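Local coordinates for periplasmic binding protein (Veillonella parvula, PDB 4LJS) that probably captures an iron chelate or similar metal-complex ligand in the periplasm and delivers it to an ABC importer, at residues N53-I58 / M71-R76; M153-I158 / I297-S302; R46-W51 / E101-M106; S116-K121 / V136-S141. All blocks are in the same frame, centred on the assembly; numbering follows the deposited sequence.

Contact 1: residues N53-I58 / M71-R76; sequences NSIETI and MGIPDR
The helical segment 53-58 passes the end of strand 67-71 with Ile55 nearest Met71, their CA atoms 7.9 Å apart, before the chain turns away through Gly72 to bring Ile73 back beside the helix. Ile55 carries the helix side of the contact. Its CG1 branch stands anti to the carbonyl carbon (chi1 -58°) and runs out nearly extended, which lays the terminal methyl CD1 against the backbone of Met71, 3.6 Å from Met71 N. The same methyl is 3.7 Å from Ile73 CD1, and Ile73 CG1 lies just as near, so one methyl is lodged between a strand end and an aliphatic branch. The side chain of Met71, a selenomethionine, leaves its CA away from the helix and touches Val48 and Met50, while its backbone faces Ile55. Strand 47-50, helix 52-60 and strand 67-71 form a beta-alpha-beta crossover between neighbouring parallel strands, and this contact packs the first turn of the crossover helix against the exit of the second strand. Gly72 has a positive phi of 114°, at which a side chain would jam against the carbonyl of Met71. Tyr87 of helix 84-89 touches both isoleucines and extends the apolar cluster. Farther round the helix there are polar contacts as well: Asn53 O accepts from Thr57 OG1 at 2.6 Å as well as from the Thr57 backbone nitrogen, while the buried carboxylate of Glu56 is held by Gln52 and the backbone N of Arg80, among others.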
# COMPACT_ATOMS: atom_id res chain seq x y z
N ASN A 53 0.82 -1.48 -5.39
CA ASN A 53 1.49 -2.49 -4.56
C ASN A 53 2.06 -3.65 -5.37
O ASN A 53 3.17 -4.10 -5.09
CB ASN A 53 0.60 -3.02 -3.43
CG ASN A 53 -0.63 -3.77 -3.94
OD1 ASN A 53 -1.14 -3.51 -5.03
ND2 ASN A 53 -1.13 -4.70 -3.13
N SER A 54 1.32 -4.12 -6.37
CA SER A 54 1.79 -5.21 -7.21
C SER A 54 3.05 -4.77 -7.97
O SER A 54 4.06 -5.47 -7.98
CB SER A 54 0.72 -5.64 -8.22
OG SER A 54 -0.54 -5.80 -7.59
N ILE A 55 2.98 -3.59 -8.57
CA ILE A 55 4.04 -3.08 -9.43
C ILE A 55 5.31 -2.76 -8.67
O ILE A 55 6.37 -3.30 -8.98
CB ILE A 55 3.57 -1.84 -10.22
CG1 ILE A 55 2.32 -2.20 -11.04
CG2 ILE A 55 4.69 -1.32 -11.12
CD1 ILE A 55 1.49 -1.00 -11.46
N GLU A 56 5.20 -1.88 -7.68
CA GLU A 56 6.37 -1.42 -6.94
C GLU A 56 7.03 -2.48 -6.06
O GLU A 56 8.24 -2.44 -5.84
CB GLU A 56 6.06 -0.16 -6.11
CG GLU A 56 6.05 1.12 -6.93
CD GLU A 56 6.14 2.37 -6.08
OE1 GLU A 56 7.26 2.90 -5.90
OE2 GLU A 56 5.08 2.84 -5.61
N THR A 57 6.24 -3.43 -5.54
CA THR A 57 6.81 -4.48 -4.69
C THR A 57 7.71 -5.40 -5.52
O THR A 57 8.81 -5.75 -5.10
CB THR A 57 5.73 -5.31 -3.96
OG1 THR A 57 4.91 -4.44 -3.16
CG2 THR A 57 6.38 -6.37 -3.05
N ILE A 58 7.25 -5.78 -6.71
CA ILE A 58 8.05 -6.63 -7.57
C ILE A 58 9.30 -5.87 -8.03
O ILE A 58 10.39 -6.44 -8.08
CB ILE A 58 7.24 -7.14 -8.77
CG1 ILE A 58 6.18 -8.14 -8.29
CG2 ILE A 58 8.18 -7.78 -9.78
CD1 ILE A 58 5.07 -8.41 -9.32
N MSE A 71 -0.16 -1.93 -14.57
CA MSE A 71 -1.22 -0.98 -14.88
C MSE A 71 -1.85 -0.41 -13.62
O MSE A 71 -1.97 -1.10 -12.62
CB MSE A 71 -2.28 -1.66 -15.76
CG MSE A 71 -1.72 -2.22 -17.06
SE MSE A 71 -2.99 -3.25 -18.13
CE MSE A 71 -2.64 -4.99 -17.35
N GLY A 72 -2.25 0.86 -13.68
CA GLY A 72 -2.99 1.45 -12.57
C GLY A 72 -2.30 2.57 -11.80
O GLY A 72 -2.91 3.16 -10.91
N ILE A 73 -1.05 2.88 -12.13
CA ILE A 73 -0.41 4.07 -11.59
C ILE A 73 -0.55 5.22 -12.59
O ILE A 73 -0.12 5.11 -13.73
CB ILE A 73 1.07 3.83 -11.26
CG1 ILE A 73 1.23 2.55 -10.43
CG2 ILE A 73 1.65 5.02 -10.51
CD1 ILE A 73 2.67 2.23 -10.10
N PRO A 74 -1.14 6.34 -12.16
CA PRO A 74 -1.44 7.46 -13.06
C PRO A 74 -0.21 8.13 -13.66
O PRO A 74 -0.33 8.72 -14.73
CB PRO A 74 -2.17 8.46 -12.15
CG PRO A 74 -2.64 7.67 -10.99
CD PRO A 74 -1.63 6.59 -10.79
N ASP A 75 0.93 8.05 -13.00
CA ASP A 75 2.14 8.72 -13.47
C ASP A 75 3.38 8.22 -12.74
O ASP A 75 3.30 7.77 -11.60
CB ASP A 75 2.01 10.23 -13.26
CG ASP A 75 3.18 10.98 -13.83
OD1 ASP A 75 3.67 10.58 -14.91
OD2 ASP A 75 3.62 11.97 -13.21
N ARG A 76 4.54 8.30 -13.39
CA ARG A 76 5.81 7.88 -12.79
C ARG A 76 6.17 8.63 -11.50
O ARG A 76 6.87 8.09 -10.65
CB ARG A 76 6.94 8.00 -13.82
CG ARG A 76 7.20 9.43 -14.32
CD ARG A 76 8.15 9.45 -15.50
NE ARG A 76 9.39 8.71 -15.28
CZ ARG A 76 10.46 9.20 -14.65
NH1 ARG A 76 10.44 10.43 -14.15
NH2 ARG A 76 11.55 8.45 -14.50

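Contact 2: residues M153-I158 / I297-S302; sequences MEYKYI and IRLLDS. Unlike the reference sequence in segment 297-302: Ser302 (reference Gly).
The phenol ring of Tyr155 meets Leu299 through CE1, 4.1 Å from Leu299 CD2, the two side chains crossing at about a right angle; the other flat group, the guanidinium of Arg298, has the carboxylate carbon CG of Asp301 at its edge, in its plane. The contact joins helix 151-164, which follows the last strand of the four-stranded parallel sheet, to the start of the C-terminal helix 299-310. Between them in the chain lie helix 168-188, probably the long helix that links the two lobes in binding proteins of this family, and the second, mixed sheet. Leu299 CG is anti to the backbone N (chi1 178°), a torsion that sends CD2 toward the helix, where it also lies 3.8 Å from Glu154 CB. Beyond that point Glu154 bends at chi2 and its buried carboxylate finds Ser141 OG and the backbone N of Gly296. One turn on, Ile158 CD1 is 4.1 Å from Ile297 CA and equally close to Ile297 CD1, a methyl set against both backbone and side chain. Met178 of helix 168-188 touches Tyr155 and Ile158, while Ile219 of helix 215-222 packs on Leu299. The charged pair faces away from helix 151-164. Arg80 also reaches Asp301 OD1, and two arginines there are likely to keep the carboxylate ionised. Arg298 NE gives Asp301 OD1 a nearly straight bond of 2.7 Å (171°), meeting the oxygen from above the carboxylate plane although the oxygen itself lies close to the guanidinium plane of Arg298.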
# COMPACT_ATOMS: atom_id res chain seq x y z
N MSE A 153 -0.37 -8.21 7.25
CA MSE A 153 -0.78 -8.63 5.91
C MSE A 153 0.17 -8.12 4.84
O MSE A 153 0.45 -8.83 3.88
CB MSE A 153 -2.19 -8.16 5.59
CG MSE A 153 -3.26 -8.84 6.39
SE MSE A 153 -4.97 -7.95 6.10
CE MSE A 153 -6.03 -8.99 7.38
N GLU A 154 0.67 -6.90 5.01
CA GLU A 154 1.62 -6.33 4.05
C GLU A 154 2.96 -7.05 4.10
O GLU A 154 3.57 -7.30 3.06
CB GLU A 154 1.80 -4.82 4.28
CG GLU A 154 0.52 -4.01 4.13
CD GLU A 154 -0.23 -4.32 2.84
OE1 GLU A 154 0.41 -4.35 1.76
OE2 GLU A 154 -1.46 -4.53 2.91
N TYR A 155 3.42 -7.38 5.31
CA TYR A 155 4.66 -8.13 5.46
C TYR A 155 4.59 -9.48 4.74
O TYR A 155 5.51 -9.85 4.01
CB TYR A 155 4.99 -8.35 6.94
CG TYR A 155 5.34 -7.08 7.68
CD1 TYR A 155 5.87 -5.99 7.01
CD2 TYR A 155 5.14 -6.98 9.06
CE1 TYR A 155 6.20 -4.83 7.69
CE2 TYR A 155 5.46 -5.81 9.74
CZ TYR A 155 5.99 -4.74 9.05
OH TYR A 155 6.32 -3.56 9.69
N LYS A 156 3.49 -10.21 4.95
CA LYS A 156 3.33 -11.52 4.35
C LYS A 156 3.27 -11.38 2.83
O LYS A 156 3.81 -12.21 2.09
CB LYS A 156 2.05 -12.21 4.85
CG LYS A 156 1.61 -13.39 3.97
CD LYS A 156 0.41 -14.15 4.55
CE LYS A 156 -0.10 -15.23 3.58
NZ LYS A 156 -0.79 -14.66 2.38
N TYR A 157 2.61 -10.32 2.38
CA TYR A 157 2.48 -10.02 0.96
C TYR A 157 3.86 -9.92 0.34
O TYR A 157 4.17 -10.57 -0.66
CB TYR A 157 1.73 -8.70 0.79
CG TYR A 157 1.54 -8.22 -0.63
CD1 TYR A 157 0.49 -8.69 -1.41
CD2 TYR A 157 2.39 -7.26 -1.18
CE1 TYR A 157 0.30 -8.23 -2.70
CE2 TYR A 157 2.20 -6.79 -2.48
CZ TYR A 157 1.15 -7.29 -3.23
OH TYR A 157 0.95 -6.84 -4.52
N ILE A 158 4.72 -9.13 0.98
CA ILE A 158 6.08 -8.94 0.50
C ILE A 158 6.85 -10.27 0.54
O ILE A 158 7.57 -10.61 -0.40
CB ILE A 158 6.80 -7.87 1.34
CG1 ILE A 158 6.12 -6.51 1.11
CG2 ILE A 158 8.27 -7.79 1.00
CD1 ILE A 158 6.61 -5.41 1.99
N ILE A 297 5.18 -2.65 -0.64
CA ILE A 297 6.45 -2.03 -0.26
C ILE A 297 6.33 -0.56 0.18
O ILE A 297 7.17 -0.08 0.94
CB ILE A 297 7.53 -2.19 -1.38
CG1 ILE A 297 8.93 -1.95 -0.84
CG2 ILE A 297 7.23 -1.27 -2.56
CD1 ILE A 297 9.31 -2.85 0.32
N ARG A 298 5.29 0.14 -0.27
CA ARG A 298 5.13 1.57 0.05
C ARG A 298 4.67 1.81 1.50
O ARG A 298 4.52 2.96 1.94
CB ARG A 298 4.20 2.28 -0.94
CG ARG A 298 4.68 2.26 -2.40
CD ARG A 298 6.08 2.87 -2.53
NE ARG A 298 6.09 4.28 -2.16
CZ ARG A 298 5.78 5.27 -2.99
NH1 ARG A 298 5.43 5.02 -4.25
NH2 ARG A 298 5.82 6.52 -2.55
N LEU A 299 4.46 0.73 2.24
CA LEU A 299 4.23 0.82 3.67
C LEU A 299 5.37 1.57 4.38
O LEU A 299 5.17 2.20 5.42
CB LEU A 299 4.06 -0.58 4.27
CG LEU A 299 3.85 -0.66 5.79
CD1 LEU A 299 2.70 0.25 6.23
CD2 LEU A 299 3.59 -2.08 6.21
N LEU A 300 6.57 1.50 3.81
CA LEU A 300 7.72 2.23 4.35
C LEU A 300 7.47 3.74 4.41
O LEU A 300 7.86 4.40 5.37
CB LEU A 300 8.98 1.93 3.54
CG LEU A 300 10.26 2.62 4.04
CD1 LEU A 300 10.54 2.28 5.51
CD2 LEU A 300 11.47 2.27 3.16
N ASP A 301 6.82 4.28 3.37
CA ASP A 301 6.51 5.71 3.32
C ASP A 301 5.57 6.13 4.46
O ASP A 301 5.76 7.17 5.09
CB ASP A 301 5.88 6.08 1.97
CG ASP A 301 6.84 5.95 0.80
OD1 ASP A 301 7.03 4.82 0.30
OD2 ASP A 301 7.41 6.97 0.37
N SER A 302 4.55 5.32 4.71
CA SER A 302 3.59 5.64 5.76
C SER A 302 4.18 5.48 7.16
O SER A 302 3.90 6.30 8.04
CB SER A 302 2.30 4.84 5.63
OG SER A 302 2.53 3.46 5.48

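Contact 3: residues R46-W51 / E101-M106; sequences RVVAMW and ESVLMM
Arg46 grips the carbonyl oxygen of Met106 side-on with two nitrogens, NH1 at 2.7 Å and NE at 3.0 Å from Met106 O. Helix 100-106 packs on a face of the four-stranded parallel sheet, an alpha/beta layering: it belongs to the crossover from strand 67-71 to strand 110-113 and lies over strand 47-50 between them. The NH1 bond falls in the carbonyl plane on a lone pair, while NE approaches nearly along the C=O axis, and the oxygen stays close to the guanidinium plane for both. A bend at chi3 (62°) turns the guanidinium edge to face it. Beneath this polar clasp, Val48 CG2 packs 4.1 Å from Val103 CG1. The selenomethionine chain of Met106, extended beyond CG, crosses Val48 at about a right angle, its SE 4.0 Å from Val48 CG2. In the next shell, Glu9 forms a salt bridge with Arg46 NH2, Trp129 touches Val103, and Tyr92 packs on Met106. Placing an alanine at Arg46 is likely to leave Met106 O without either side-chain donor and the Glu9 carboxylate without this mate. The backbone is fixed here too, Asp109 OD1 accepting a hydrogen bond from Arg46 N.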
# COMPACT_ATOMS: atom_id res chain seq x y z
N ARG A 46 6.69 -13.68 -17.13
CA ARG A 46 5.81 -12.72 -17.77
C ARG A 46 4.67 -12.36 -16.83
O ARG A 46 3.65 -13.05 -16.77
CB ARG A 46 5.25 -13.30 -19.07
CG ARG A 46 6.30 -13.55 -20.14
CD ARG A 46 5.69 -14.06 -21.44
NE ARG A 46 4.77 -13.08 -22.01
CZ ARG A 46 5.15 -12.04 -22.75
NH1 ARG A 46 4.24 -11.20 -23.22
NH2 ARG A 46 6.43 -11.83 -23.01
N VAL A 47 4.85 -11.27 -16.09
CA VAL A 47 3.92 -10.91 -15.03
C VAL A 47 3.00 -9.77 -15.47
O VAL A 47 3.44 -8.78 -16.05
CB VAL A 47 4.70 -10.49 -13.77
CG1 VAL A 47 3.74 -10.14 -12.62
CG2 VAL A 47 5.67 -11.58 -13.37
N VAL A 48 1.71 -9.95 -15.21
CA VAL A 48 0.75 -8.87 -15.33
C VAL A 48 0.45 -8.41 -13.90
O VAL A 48 0.03 -9.20 -13.05
CB VAL A 48 -0.53 -9.31 -16.06
CG1 VAL A 48 -1.61 -8.24 -15.96
CG2 VAL A 48 -0.22 -9.61 -17.54
N ALA A 49 0.74 -7.14 -13.63
CA ALA A 49 0.66 -6.62 -12.27
C ALA A 49 -0.33 -5.47 -12.22
O ALA A 49 -0.17 -4.45 -12.90
CB ALA A 49 2.04 -6.17 -11.80
N MSE A 50 -1.37 -5.64 -11.41
CA MSE A 50 -2.41 -4.62 -11.29
C MSE A 50 -2.26 -3.84 -9.99
O MSE A 50 -2.14 -4.42 -8.92
CB MSE A 50 -3.81 -5.27 -11.37
CG MSE A 50 -4.94 -4.32 -11.75
SE MSE A 50 -5.06 -3.95 -13.68
CE MSE A 50 -4.05 -5.46 -14.23
N TRP A 51 -2.25 -2.51 -10.12
CA TRP A 51 -2.20 -1.56 -9.00
C TRP A 51 -0.81 -1.43 -8.37
O TRP A 51 0.03 -2.33 -8.47
CB TRP A 51 -3.29 -1.82 -7.96
CG TRP A 51 -4.61 -2.17 -8.60
CD1 TRP A 51 -5.34 -3.31 -8.40
CD2 TRP A 51 -5.32 -1.39 -9.57
NE1 TRP A 51 -6.48 -3.27 -9.18
CE2 TRP A 51 -6.49 -2.11 -9.90
CE3 TRP A 51 -5.08 -0.15 -10.19
CZ2 TRP A 51 -7.41 -1.63 -10.84
CZ3 TRP A 51 -6.01 0.32 -11.11
CH2 TRP A 51 -7.16 -0.42 -11.42
N GLU A 101 -9.26 -9.52 -22.91
CA GLU A 101 -8.76 -9.77 -24.26
C GLU A 101 -7.30 -9.34 -24.42
O GLU A 101 -6.49 -10.08 -24.97
CB GLU A 101 -9.66 -9.11 -25.30
CG GLU A 101 -9.97 -9.99 -26.47
CD GLU A 101 -10.98 -9.38 -27.44
OE1 GLU A 101 -12.20 -9.59 -27.23
OE2 GLU A 101 -10.54 -8.72 -28.40
N SER A 102 -6.95 -8.16 -23.91
CA SER A 102 -5.56 -7.68 -23.96
C SER A 102 -4.62 -8.54 -23.11
O SER A 102 -3.50 -8.85 -23.52
CB SER A 102 -5.46 -6.22 -23.49
OG SER A 102 -6.38 -5.39 -24.18
N VAL A 103 -5.06 -8.90 -21.91
CA VAL A 103 -4.23 -9.72 -21.02
C VAL A 103 -4.00 -11.14 -21.56
O VAL A 103 -2.91 -11.70 -21.41
CB VAL A 103 -4.76 -9.72 -19.59
CG1 VAL A 103 -3.98 -10.70 -18.72
CG2 VAL A 103 -4.67 -8.32 -19.01
N LEU A 104 -5.01 -11.72 -22.22
CA LEU A 104 -4.83 -12.99 -22.91
C LEU A 104 -3.70 -12.90 -23.95
O LEU A 104 -2.86 -13.79 -24.03
CB LEU A 104 -6.14 -13.44 -23.57
CG LEU A 104 -7.19 -14.07 -22.63
CD1 LEU A 104 -8.55 -14.22 -23.30
CD2 LEU A 104 -6.71 -15.42 -22.10
N MSE A 105 -3.70 -11.82 -24.73
CA MSE A 105 -2.69 -11.60 -25.77
C MSE A 105 -1.28 -11.54 -25.19
O MSE A 105 -0.32 -11.96 -25.84
CB MSE A 105 -3.00 -10.31 -26.55
CG MSE A 105 -1.89 -9.83 -27.49
SE MSE A 105 -0.56 -8.64 -26.66
CE MSE A 105 -1.75 -7.18 -26.13
N MSE A 106 -1.16 -11.04 -23.97
CA MSE A 106 0.13 -10.88 -23.31
C MSE A 106 0.70 -12.20 -22.82
O MSE A 106 1.90 -12.30 -22.59
CB MSE A 106 -0.02 -9.94 -22.11
CG MSE A 106 -0.30 -8.52 -22.47
SE MSE A 106 -0.67 -7.46 -20.88
CE MSE A 106 -1.46 -5.92 -21.80

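Contact 4: residues S116-K121 / V136-S141; sequences STFTNK and VYIAES
Thr119 OG1 accepts the backbone N-H of Lys121 at 3.2 Å, an ST turn that follows directly on Phe118, whose ring packs against Val136 and Ile138. The loop after strand 110-113 is thereby pinned to strand 135-138, its parallel neighbour at the edge of the sheet; the two strands are joined by a beta-alpha-beta crossover through helix 126-130. With CG anti to the carbonyl carbon (chi1 -57°), the Phe118 ring projects toward the strand and receives Val136 CG1 squarely over one face. This CH-pi contact places Val136 CG1 3.5 Å from the Phe118 ring centroid and only 6° off the ring normal. Thr117 CB lies over the opposite face, offset toward the rim, so both faces of the ring meet carbon atoms. Pro126 and Trp129 also touch Val136. Tyr137 turns its side chain to the other side of the sheet, where its hydroxyl meets Asp160. Replacing Phe118 with an alanine would probably open a gap above Val136 CG1 and weaken the hold of the loop on the edge strand. Ile138 runs alongside Phe118, pointing the other way, with its CG1 3.5 Å from Phe118 CD2.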
# COMPACT_ATOMS: atom_id res chain seq x y z
N SER A 116 -10.93 -7.98 -6.48
CA SER A 116 -11.81 -7.58 -7.58
C SER A 116 -11.20 -7.80 -8.97
O SER A 116 -11.91 -7.77 -9.97
CB SER A 116 -12.22 -6.11 -7.44
OG SER A 116 -11.08 -5.28 -7.61
N THR A 117 -9.89 -7.99 -9.04
CA THR A 117 -9.23 -8.15 -10.33
C THR A 117 -9.59 -9.47 -11.01
O THR A 117 -9.63 -9.55 -12.24
CB THR A 117 -7.69 -8.10 -10.19
OG1 THR A 117 -7.31 -6.97 -9.40
CG2 THR A 117 -7.02 -8.00 -11.56
N PHE A 118 -9.87 -10.50 -10.22
CA PHE A 118 -9.94 -11.86 -10.74
C PHE A 118 -11.32 -12.49 -10.69
O PHE A 118 -11.53 -13.53 -10.08
CB PHE A 118 -8.88 -12.72 -10.05
CG PHE A 118 -7.49 -12.17 -10.19
CD1 PHE A 118 -6.85 -12.18 -11.43
CD2 PHE A 118 -6.84 -11.59 -9.11
CE1 PHE A 118 -5.58 -11.66 -11.58
CE2 PHE A 118 -5.56 -11.06 -9.25
CZ PHE A 118 -4.93 -11.10 -10.49
N THR A 119 -12.27 -11.82 -11.33
CA THR A 119 -13.60 -12.36 -11.53
C THR A 119 -13.91 -12.25 -13.01
O THR A 119 -13.14 -11.63 -13.76
CB THR A 119 -14.66 -11.55 -10.75
OG1 THR A 119 -14.81 -10.25 -11.36
CG2 THR A 119 -14.25 -11.39 -9.28
N ASN A 120 -15.04 -12.80 -13.44
CA ASN A 120 -15.41 -12.76 -14.85
C ASN A 120 -15.81 -11.37 -15.32
O ASN A 120 -16.03 -11.13 -16.50
CB ASN A 120 -16.52 -13.77 -15.14
CG ASN A 120 -17.86 -13.35 -14.57
OD1 ASN A 120 -17.94 -12.56 -13.63
ND2 ASN A 120 -18.94 -13.88 -15.14
N LYS A 121 -15.93 -10.44 -14.37
CA LYS A 121 -16.17 -9.05 -14.69
C LYS A 121 -14.86 -8.36 -15.09
O LYS A 121 -14.85 -7.25 -15.62
CB LYS A 121 -16.77 -8.34 -13.47
CG LYS A 121 -18.20 -8.77 -13.10
CD LYS A 121 -18.57 -8.26 -11.69
CE LYS A 121 -19.85 -7.42 -11.67
NZ LYS A 121 -21.10 -8.20 -11.95
N VAL A 136 -2.07 -17.07 -10.15
CA VAL A 136 -2.67 -15.81 -9.70
C VAL A 136 -2.31 -15.60 -8.23
O VAL A 136 -2.39 -16.52 -7.42
CB VAL A 136 -4.21 -15.85 -9.86
CG1 VAL A 136 -4.86 -14.63 -9.20
CG2 VAL A 136 -4.59 -15.95 -11.33
N TYR A 137 -1.88 -14.38 -7.89
CA TYR A 137 -1.67 -14.02 -6.50
C TYR A 137 -2.49 -12.79 -6.17
O TYR A 137 -2.45 -11.79 -6.89
CB TYR A 137 -0.18 -13.79 -6.19
CG TYR A 137 0.04 -13.45 -4.74
CD1 TYR A 137 -0.01 -14.45 -3.77
CD2 TYR A 137 0.26 -12.14 -4.32
CE1 TYR A 137 0.18 -14.16 -2.42
CE2 TYR A 137 0.45 -11.84 -2.97
CZ TYR A 137 0.41 -12.85 -2.03
OH TYR A 137 0.59 -12.57 -0.69
N ILE A 138 -3.22 -12.87 -5.06
CA ILE A 138 -4.16 -11.83 -4.66
C ILE A 138 -3.75 -11.19 -3.33
O ILE A 138 -3.44 -11.90 -2.37
CB ILE A 138 -5.58 -12.43 -4.56
CG1 ILE A 138 -6.06 -12.84 -5.95
CG2 ILE A 138 -6.56 -11.44 -3.92
CD1 ILE A 138 -7.33 -13.68 -5.95
N ALA A 139 -3.71 -9.86 -3.27
CA ALA A 139 -3.38 -9.17 -2.02
C ALA A 139 -4.43 -9.45 -0.95
O ALA A 139 -5.61 -9.13 -1.12
CB ALA A 139 -3.28 -7.68 -2.25
N GLU A 140 -4.01 -10.03 0.17
CA GLU A 140 -4.93 -10.30 1.26
C GLU A 140 -5.61 -9.04 1.81
O GLU A 140 -6.76 -9.07 2.23
CB GLU A 140 -4.23 -11.06 2.40
CG GLU A 140 -5.18 -11.48 3.50
CD GLU A 140 -4.47 -12.05 4.71
OE1 GLU A 140 -3.22 -12.06 4.72
OE2 GLU A 140 -5.17 -12.48 5.65
N SER A 141 -4.90 -7.91 1.79
CA SER A 141 -5.48 -6.67 2.32
C SER A 141 -6.52 -6.04 1.39
O SER A 141 -7.11 -5.01 1.73
CB SER A 141 -4.38 -5.66 2.62
OG SER A 141 -3.77 -5.22 1.42

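How the contacts relate
From the N terminus, contact 3 closes a loop from strand 47-50 to helix 100-106, and contact 1 nests inside it, with Met71 O probably hydrogen-bonded to Trp51 N (2.9 Å) where the two meet. Contact 4 follows in series, joining the loop after strand 110-113 to the edge strand 135-138 of the same parallel sheet. Contact 2 comes last, its long loop running from helix 151-164 through the second lobe to helix 299-310. None cross. Contacts 1 and 2 are tied by a salt bridge, Glu56 OE2 to Arg298 NH1 at 2.6 Å, which fastens helix 52-60 to the C-terminal segment; contacts 2 and 4 adjoin at Tyr157 and Ala139. Contacts 2 and 3 do not touch.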